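Local structure of flagellar hook associated protein type 3 FlgL (Legionella pneumophila subsp. pneumophila, 5YTI) at residues Q144-S147 against Q153-Y156; Q165-S170 against E353-A358; E77-N82 against Y134-S139. The protein is probably a structural protein of the bacterial flagellum, a member of the flagellin family expected to join the hook to the filament. All coordinates share one frame; numbering follows the deposited sequence.

Contact 1 of 3, residues Q144-S147 against Q153-Y156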
loop_
_atom_site.group_PDB
_atom_site.type_symbol
_atom_site.label_atom_id
_atom_site.label_comp_id
_atom_site.label_asym_id
_atom_site.label_seq_id
_atom_site.Cartn_x
_atom_site.Cartn_y
_atom_site.Cartn_z
ATOM N N GLN A 144 14.092 -4.102 -18.704
ATOM C CA GLN A 144 14.132 -4.978 -17.541
ATOM C C GLN A 144 13.415 -4.226 -16.431
ATOM O O GLN A 144 13.683 -3.042 -16.194
ATOM C CB GLN A 144 15.593 -5.285 -17.151
ATOM C CG GLN A 144 15.814 -6.566 -16.341
ATOM C CD GLN A 144 17.196 -6.667 -15.697
ATOM O OE1 GLN A 144 17.555 -5.863 -14.850
ATOM N NE2 GLN A 144 17.958 -7.676 -16.078
ATOM N N PRO A 145 12.448 -4.876 -15.782
ATOM C CA PRO A 145 11.615 -4.072 -14.879
ATOM C C PRO A 145 12.291 -3.599 -13.598
ATOM O O PRO A 145 12.121 -2.445 -13.229
ATOM C CB PRO A 145 10.421 -4.992 -14.570
ATOM C CG PRO A 145 10.801 -6.342 -15.058
ATOM C CD PRO A 145 11.794 -6.133 -16.164
ATOM N N VAL A 146 13.032 -4.486 -12.925
ATOM C CA VAL A 146 13.643 -4.176 -11.636
ATOM C C VAL A 146 15.155 -4.317 -11.658
ATOM O O VAL A 146 15.685 -5.400 -11.992
ATOM C CB VAL A 146 13.107 -5.092 -10.541
ATOM C CG1 VAL A 146 13.507 -4.561 -9.169
ATOM C CG2 VAL A 146 11.592 -5.178 -10.623
ATOM N N SER A 147 15.827 -3.216 -11.296
ATOM C CA SER A 147 17.286 -3.162 -11.173
ATOM C C SER A 147 17.688 -2.332 -9.952
ATOM O O SER A 147 16.831 -1.740 -9.303
ATOM C CB SER A 147 17.898 -2.538 -12.416
ATOM O OG SER A 147 17.582 -1.155 -12.492
ATOM N N GLN A 153 19.431 1.748 -3.700
ATOM C CA GLN A 153 18.035 1.305 -3.646
ATOM C C GLN A 153 17.610 0.601 -4.971
ATOM O O GLN A 153 18.160 0.889 -6.036
ATOM C CB GLN A 153 17.114 2.496 -3.279
ATOM C CG GLN A 153 16.991 2.762 -1.775
ATOM C CD GLN A 153 16.135 1.723 -1.011
ATOM O OE1 GLN A 153 16.264 0.509 -1.218
ATOM N NE2 GLN A 153 15.264 2.203 -0.116
ATOM N N TYR A 154 16.669 -0.348 -4.877
ATOM C CA TYR A 154 16.028 -0.985 -6.056
ATOM C C TYR A 154 14.936 -0.131 -6.662
ATOM O O TYR A 154 14.032 0.265 -5.943
ATOM C CB TYR A 154 15.345 -2.293 -5.662
ATOM C CG TYR A 154 16.296 -3.391 -5.341
ATOM C CD1 TYR A 154 16.836 -3.513 -4.078
ATOM C CD2 TYR A 154 16.674 -4.296 -6.307
ATOM C CE1 TYR A 154 17.721 -4.522 -3.784
ATOM C CE2 TYR A 154 17.564 -5.299 -6.023
ATOM C CZ TYR A 154 18.077 -5.403 -4.755
ATOM O OH TYR A 154 18.972 -6.397 -4.458
ATOM N N VAL A 155 14.986 0.105 -7.974
ATOM C CA VAL A 155 13.966 0.923 -8.669
ATOM C C VAL A 155 13.239 0.109 -9.734
ATOM O O VAL A 155 13.669 -0.979 -10.108
ATOM C CB VAL A 155 14.551 2.195 -9.363
ATOM C CG1 VAL A 155 15.314 3.057 -8.370
ATOM C CG2 VAL A 155 15.434 1.840 -10.560
ATOM N N TYR A 156 12.148 0.679 -10.240
ATOM C CA TYR A 156 11.314 0.050 -11.260
ATOM C C TYR A 156 11.354 0.885 -12.551
ATOM O O TYR A 156 11.056 2.095 -12.561
ATOM C CB TYR A 156 9.880 -0.104 -10.726
ATOM C CG TYR A 156 8.913 -0.644 -11.731
ATOM C CD1 TYR A 156 8.988 -1.959 -12.153
ATOM C CD2 TYR A 156 7.925 0.156 -12.259
ATOM C CE1 TYR A 156 8.103 -2.454 -13.086
ATOM C CE2 TYR A 156 7.029 -0.329 -13.199
ATOM C CZ TYR A 156 7.125 -1.633 -13.606
ATOM O OH TYR A 156 6.254 -2.114 -14.540
#
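Y156 sets its CG opposite the backbone N (chi1 176°), which lays the ring alongside P145, and V146 places CG1 likewise (chi1 -167°), its CG2 then pointing to the same ring. Y156 CE1 rests 3.7 Å from P145 CB, while V146 CG2 comes near the ring plane at the edge, 4.4 Å from Y156 CD1. The other branch, V146 CG1, lies 4.3 Å from Y154 CD2, so the valine is flanked by two tyrosines. The tyrosine hydroxyl, Y156 OH, bonds to the carbonyl oxygens of D159 and F136. V146 also packs on L122 and A125 of helix 104-125 and on F297 of helix 296-307. S147 and V155 occupy the other face and form the hydrogen-bonded pair: V155 N donates to S147 O at 2.9 Å, and S147 N returns a weak bond to V155 O at 3.3 Å. S147 OG turns to N157 OD1. Next to this pair, V146 and Y156 make the non-hydrogen-bonded one, and V146 CA approaches V155 O in a CA-H...O contact of 3.5 Å. Alternating antiparallel pairs joined by a short connection are characteristic of a two-stranded beta hairpin, here with its V146 face packed on helices.

Contact 2 of 3, residues Q165-S170 against E353-A358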
loop_
_atom_site.group_PDB
_atom_site.type_symbol
_atom_site.label_atom_id
_atom_site.label_comp_id
_atom_site.label_asym_id
_atom_site.label_seq_id
_atom_site.Cartn_x
_atom_site.Cartn_y
_atom_site.Cartn_z
ATOM N N GLN A 165 -7.546 -6.870 -23.727
ATOM C CA GLN A 165 -7.743 -7.601 -24.963
ATOM C C GLN A 165 -9.182 -8.023 -25.154
ATOM O O GLN A 165 -9.796 -8.598 -24.236
ATOM C CB GLN A 165 -6.875 -8.828 -24.971
ATOM C CG GLN A 165 -5.433 -8.482 -25.190
ATOM C CD GLN A 165 -4.832 -9.346 -26.250
ATOM O OE1 GLN A 165 -4.630 -8.878 -27.363
ATOM N NE2 GLN A 165 -4.586 -10.636 -25.931
ATOM N N ALA A 166 -9.707 -7.725 -26.349
ATOM C CA ALA A 166 -11.045 -8.141 -26.743
ATOM C C ALA A 166 -11.059 -9.670 -26.818
ATOM O O ALA A 166 -10.261 -10.259 -27.556
ATOM C CB ALA A 166 -11.416 -7.530 -28.088
ATOM N N VAL A 167 -11.929 -10.299 -26.017
ATOM C CA VAL A 167 -12.132 -11.755 -26.022
ATOM C C VAL A 167 -13.609 -12.164 -26.188
ATOM O O VAL A 167 -13.929 -13.356 -26.196
ATOM C CB VAL A 167 -11.528 -12.395 -24.753
ATOM C CG1 VAL A 167 -10.035 -12.124 -24.692
ATOM C CG2 VAL A 167 -12.174 -11.858 -23.485
ATOM N N THR A 168 -14.495 -11.159 -26.269
ATOM C CA THR A 168 -15.864 -11.254 -26.824
ATOM C C THR A 168 -16.175 -9.863 -27.399
ATOM O O THR A 168 -15.277 -9.016 -27.441
ATOM C CB THR A 168 -16.938 -11.643 -25.775
ATOM O OG1 THR A 168 -17.218 -10.524 -24.911
ATOM C CG2 THR A 168 -16.517 -12.879 -24.954
ATOM N N THR A 169 -17.420 -9.597 -27.815
ATOM C CA THR A 169 -17.733 -8.323 -28.527
ATOM C C THR A 169 -17.693 -7.080 -27.634
ATOM O O THR A 169 -17.566 -5.940 -28.122
ATOM C CB THR A 169 -19.112 -8.336 -29.224
ATOM O OG1 THR A 169 -19.484 -9.676 -29.550
ATOM C CG2 THR A 169 -19.071 -7.474 -30.505
ATOM N N SER A 170 -17.808 -7.309 -26.332
ATOM C CA SER A 170 -17.929 -6.221 -25.388
ATOM C C SER A 170 -17.220 -6.536 -24.075
ATOM O O SER A 170 -17.544 -5.953 -23.041
ATOM C CB SER A 170 -19.409 -5.974 -25.132
ATOM O OG SER A 170 -19.980 -7.172 -24.640
ATOM N N GLU A 353 -12.952 -18.343 -19.132
ATOM C CA GLU A 353 -13.718 -19.575 -19.307
ATOM C C GLU A 353 -15.205 -19.204 -19.557
ATOM O O GLU A 353 -15.928 -19.928 -20.239
ATOM C CB GLU A 353 -13.499 -20.600 -18.158
ATOM C CG GLU A 353 -12.069 -21.185 -18.055
ATOM C CD GLU A 353 -11.583 -22.029 -19.269
ATOM O OE1 GLU A 353 -10.798 -22.975 -19.047
ATOM O OE2 GLU A 353 -11.928 -21.769 -20.448
ATOM N N THR A 354 -15.647 -18.051 -19.071
ATOM C CA THR A 354 -16.936 -17.495 -19.510
ATOM C C THR A 354 -16.978 -17.194 -21.013
ATOM O O THR A 354 -17.937 -17.559 -21.698
ATOM C CB THR A 354 -17.290 -16.209 -18.738
ATOM O OG1 THR A 354 -18.347 -16.504 -17.832
ATOM C CG2 THR A 354 -17.727 -15.050 -19.672
ATOM N N ALA A 355 -15.948 -16.514 -21.511
ATOM C CA ALA A 355 -15.888 -16.110 -22.903
ATOM C C ALA A 355 -15.768 -17.296 -23.899
ATOM O O ALA A 355 -16.275 -17.208 -25.013
ATOM C CB ALA A 355 -14.753 -15.117 -23.095
ATOM N N GLU A 356 -15.121 -18.395 -23.506
ATOM C CA GLU A 356 -14.984 -19.582 -24.385
ATOM C C GLU A 356 -16.353 -20.223 -24.701
ATOM O O GLU A 356 -16.552 -20.715 -25.818
ATOM C CB GLU A 356 -14.003 -20.620 -23.773
ATOM C CG GLU A 356 -13.549 -21.771 -24.678
ATOM C CD GLU A 356 -12.388 -22.585 -24.089
ATOM O OE1 GLU A 356 -12.122 -22.512 -22.860
ATOM O OE2 GLU A 356 -11.730 -23.314 -24.863
ATOM N N LYS A 357 -17.283 -20.206 -23.729
ATOM C CA LYS A 357 -18.652 -20.731 -23.927
ATOM C C LYS A 357 -19.507 -19.742 -24.727
ATOM O O LYS A 357 -20.387 -20.155 -25.497
ATOM C CB LYS A 357 -19.353 -21.061 -22.593
ATOM C CG LYS A 357 -20.795 -21.565 -22.741
ATOM N N ALA A 358 -19.241 -18.447 -24.546
ATOM C CA ALA A 358 -20.031 -17.385 -25.172
ATOM C C ALA A 358 -19.636 -17.126 -26.631
ATOM O O ALA A 358 -20.439 -16.617 -27.410
ATOM C CB ALA A 358 -19.910 -16.103 -24.373
#
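This is a small, buried apolar contact in which the corner of a beta hairpin, at V167 and T168, rests against one turn of the long helix 316-374. A single methyl group carries the helix side: A355 CB points toward the hairpin and meets three atoms of it. T168 CG2 lies 3.4 Å from A355 CB and 3.9 Å from A355 CA, so the threonine methyl sits over the alanine where the helix surface is low. The torsion of T168 accounts for this, since CG2 stands opposite its own carbonyl carbon, and OG1 lies between the backbone N and that carbon (chi1 74°). The peptide before it adds V167 O, 3.7 Å from A355 CB, and V167 CG2, one residue back, lies 4.2 Å from the same methyl. With only an alanine in between, the backbones come close, the CA atoms of T168 and A355 being 6.2 Å apart. No hydrogen bond joins the two segments directly, but V167 O is held one turn further along the same helix by N359 ND2. V167 also touches L352 and T169 touches Y362, so L352, A355, N359 and Y362 mark out the strip of helix facing the hairpin. The hairpin contacts a second helix as well: A166 O accepts a hydrogen bond from N65 ND2, and V167 lies on R66, both of helix 49-96. A short beta hairpin laid across the long N- and C-terminal helices, bridging them by small apolar groups and asparagine side chains, is consistent with the helical core domain of flagellin and its relatives.

Contact 3 of 3, residues E77-N82 against Y134-S139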
loop_
_atom_site.group_PDB
_atom_site.type_symbol
_atom_site.label_atom_id
_atom_site.label_comp_id
_atom_site.label_asym_id
_atom_site.label_seq_id
_atom_site.Cartn_x
_atom_site.Cartn_y
_atom_site.Cartn_z
ATOM N N GLU A 77 0.441 -16.942 -13.177
ATOM C CA GLU A 77 -0.006 -17.485 -11.906
ATOM C C GLU A 77 1.175 -18.218 -11.288
ATOM O O GLU A 77 1.431 -18.086 -10.102
ATOM C CB GLU A 77 -1.234 -18.402 -12.086
ATOM C CG GLU A 77 -1.716 -19.145 -10.829
ATOM C CD GLU A 77 -2.027 -18.239 -9.607
ATOM O OE1 GLU A 77 -2.695 -17.190 -9.735
ATOM O OE2 GLU A 77 -1.622 -18.594 -8.481
ATOM N N GLY A 78 1.937 -18.934 -12.112
ATOM C CA GLY A 78 3.018 -19.818 -11.634
ATOM C C GLY A 78 4.265 -19.114 -11.131
ATOM O O GLY A 78 4.962 -19.624 -10.244
ATOM N N ILE A 79 4.548 -17.950 -11.719
ATOM C CA ILE A 79 5.615 -17.079 -11.250
ATOM C C ILE A 79 5.220 -16.416 -9.929
ATOM O O ILE A 79 5.981 -16.457 -8.966
ATOM C CB ILE A 79 5.983 -16.017 -12.301
ATOM C CG1 ILE A 79 6.603 -16.694 -13.542
ATOM C CG2 ILE A 79 6.924 -14.972 -11.708
ATOM C CD1 ILE A 79 7.917 -17.423 -13.293
ATOM N N LEU A 80 4.032 -15.831 -9.870
ATOM C CA LEU A 80 3.506 -15.346 -8.606
ATOM C C LEU A 80 3.478 -16.459 -7.569
ATOM O O LEU A 80 3.908 -16.253 -6.440
ATOM C CB LEU A 80 2.115 -14.747 -8.772
ATOM C CG LEU A 80 2.115 -13.396 -9.481
ATOM C CD1 LEU A 80 0.766 -12.721 -9.360
ATOM C CD2 LEU A 80 3.161 -12.437 -8.944
ATOM N N SER A 81 2.997 -17.637 -7.952
ATOM C CA SER A 81 2.979 -18.827 -7.061
ATOM C C SER A 81 4.370 -19.194 -6.462
ATOM O O SER A 81 4.498 -19.462 -5.243
ATOM C CB SER A 81 2.396 -19.995 -7.858
ATOM O OG SER A 81 2.557 -21.242 -7.225
ATOM N N ASN A 82 5.385 -19.203 -7.345
ATOM C CA ASN A 82 6.817 -19.343 -6.965
ATOM C C ASN A 82 7.231 -18.269 -5.952
ATOM O O ASN A 82 7.962 -18.530 -5.006
ATOM C CB ASN A 82 7.761 -19.168 -8.186
ATOM C CG ASN A 82 7.740 -20.331 -9.163
ATOM O OD1 ASN A 82 7.467 -21.474 -8.802
ATOM N ND2 ASN A 82 8.046 -20.031 -10.428
ATOM N N TYR A 134 9.531 -8.765 -21.160
ATOM C CA TYR A 134 9.370 -8.948 -19.707
ATOM C C TYR A 134 7.911 -8.983 -19.264
ATOM O O TYR A 134 7.126 -8.188 -19.743
ATOM C CB TYR A 134 10.126 -7.852 -18.971
ATOM C CG TYR A 134 11.614 -7.940 -19.180
ATOM C CD1 TYR A 134 12.390 -8.849 -18.455
ATOM C CD2 TYR A 134 12.254 -7.127 -20.113
ATOM C CE1 TYR A 134 13.762 -8.937 -18.651
ATOM C CE2 TYR A 134 13.624 -7.208 -20.321
ATOM C CZ TYR A 134 14.375 -8.112 -19.591
ATOM O OH TYR A 134 15.734 -8.179 -19.798
HETATM N N MSE A 135 7.533 -9.878 -18.350
HETATM C CA MSE A 135 6.107 -9.966 -17.969
HETATM C C MSE A 135 5.649 -8.852 -17.074
HETATM O O MSE A 135 4.472 -8.490 -17.106
HETATM C CB MSE A 135 5.627 -11.319 -17.418
HETATM C CG MSE A 135 6.317 -11.908 -16.209
HETATM SE SE MSE A 135 5.247 -13.418 -15.463
HETATM C CE MSE A 135 5.353 -14.832 -16.841
ATOM N N PHE A 136 6.542 -8.266 -16.288
ATOM C CA PHE A 136 6.095 -7.308 -15.281
ATOM C C PHE A 136 6.561 -5.887 -15.559
ATOM O O PHE A 136 6.687 -5.067 -14.666
ATOM C CB PHE A 136 6.581 -7.738 -13.902
ATOM C CG PHE A 136 5.998 -9.031 -13.425
ATOM C CD1 PHE A 136 4.629 -9.201 -13.344
ATOM C CD2 PHE A 136 6.817 -10.064 -13.019
ATOM C CE1 PHE A 136 4.080 -10.393 -12.892
ATOM C CE2 PHE A 136 6.272 -11.253 -12.561
ATOM C CZ PHE A 136 4.901 -11.417 -12.497
ATOM N N SER A 137 6.803 -5.584 -16.814
ATOM C CA SER A 137 7.331 -4.283 -17.153
ATOM C C SER A 137 6.271 -3.318 -17.669
ATOM O O SER A 137 6.540 -2.124 -17.803
ATOM C CB SER A 137 8.402 -4.449 -18.211
ATOM O OG SER A 137 7.901 -5.268 -19.240
ATOM N N GLY A 138 5.072 -3.816 -17.959
ATOM C CA GLY A 138 4.007 -2.964 -18.501
ATOM C C GLY A 138 4.161 -2.799 -19.988
ATOM O O GLY A 138 4.660 -3.677 -20.644
ATOM N N SER A 139 3.751 -1.673 -20.542
ATOM C CA SER A 139 3.863 -1.503 -21.994
ATOM C C SER A 139 5.312 -1.535 -22.480
ATOM O O SER A 139 5.539 -1.759 -23.659
ATOM C CB SER A 139 3.276 -0.182 -22.444
ATOM O OG SER A 139 4.304 0.786 -22.447
#
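S137 OG bonds to Y134 O at 3.1 Å and, more weakly, to K140 O, and so helps shape the turn from which M135 and F136 reach I79 and L80. The turn packs on the helical core of the flagellin family, whose N-terminal helical region takes in both the turn and helix 49-96. The serine hydroxyl sits 52° out of the plane of the Y134 carbonyl and does not follow a lone pair. M135, present as selenomethionine, bends at its last torsion (chi3 68°), which brings SE and CE against the isoleucine: each is 4.0 Å from I79 CG1. The other branch of the isoleucine points at the neighbouring aromatic, with I79 CG2 in the plane of the F136 ring, at its edge, 3.9 Å from CE2. Further round the rim, L80 CD2 comes obliquely to F136 CZ at 4.1 Å. The same ring makes a T-shaped stack with F183 of helix 179-184 and touches E76 of helix 49-96. I79 also touches Y124 of helix 104-125, and L80 touches V341 of helix 316-374, so the side chains that receive the turn also touch two other helices. The M135 side chain serves F136 too, its CG standing 3.6 Å above the ring plane, offset toward the rim.

From the N terminus, helix 49-96 leads first to contact 3, which closes when the chain, having passed through helix 104-125, returns at 134-139. Contact 1 follows at once as a local hairpin closed over five residues. Its centre is 14 Å from that of contact 3, and the two touch, with P145 CD packed against Y134 CG. The chain then moves to contact 2, about 17 Å from contact 1 between nearest atoms, which closes only after the five-stranded sheet and helix 296-307, when helix 316-374 comes back. The three are in series and none nests or crosses. Contact 3 ties the chain after helix 104-125 to helix 49-96, contact 2 ties it to helix 316-374, and contact 1 closes a local hairpin between them in sequence.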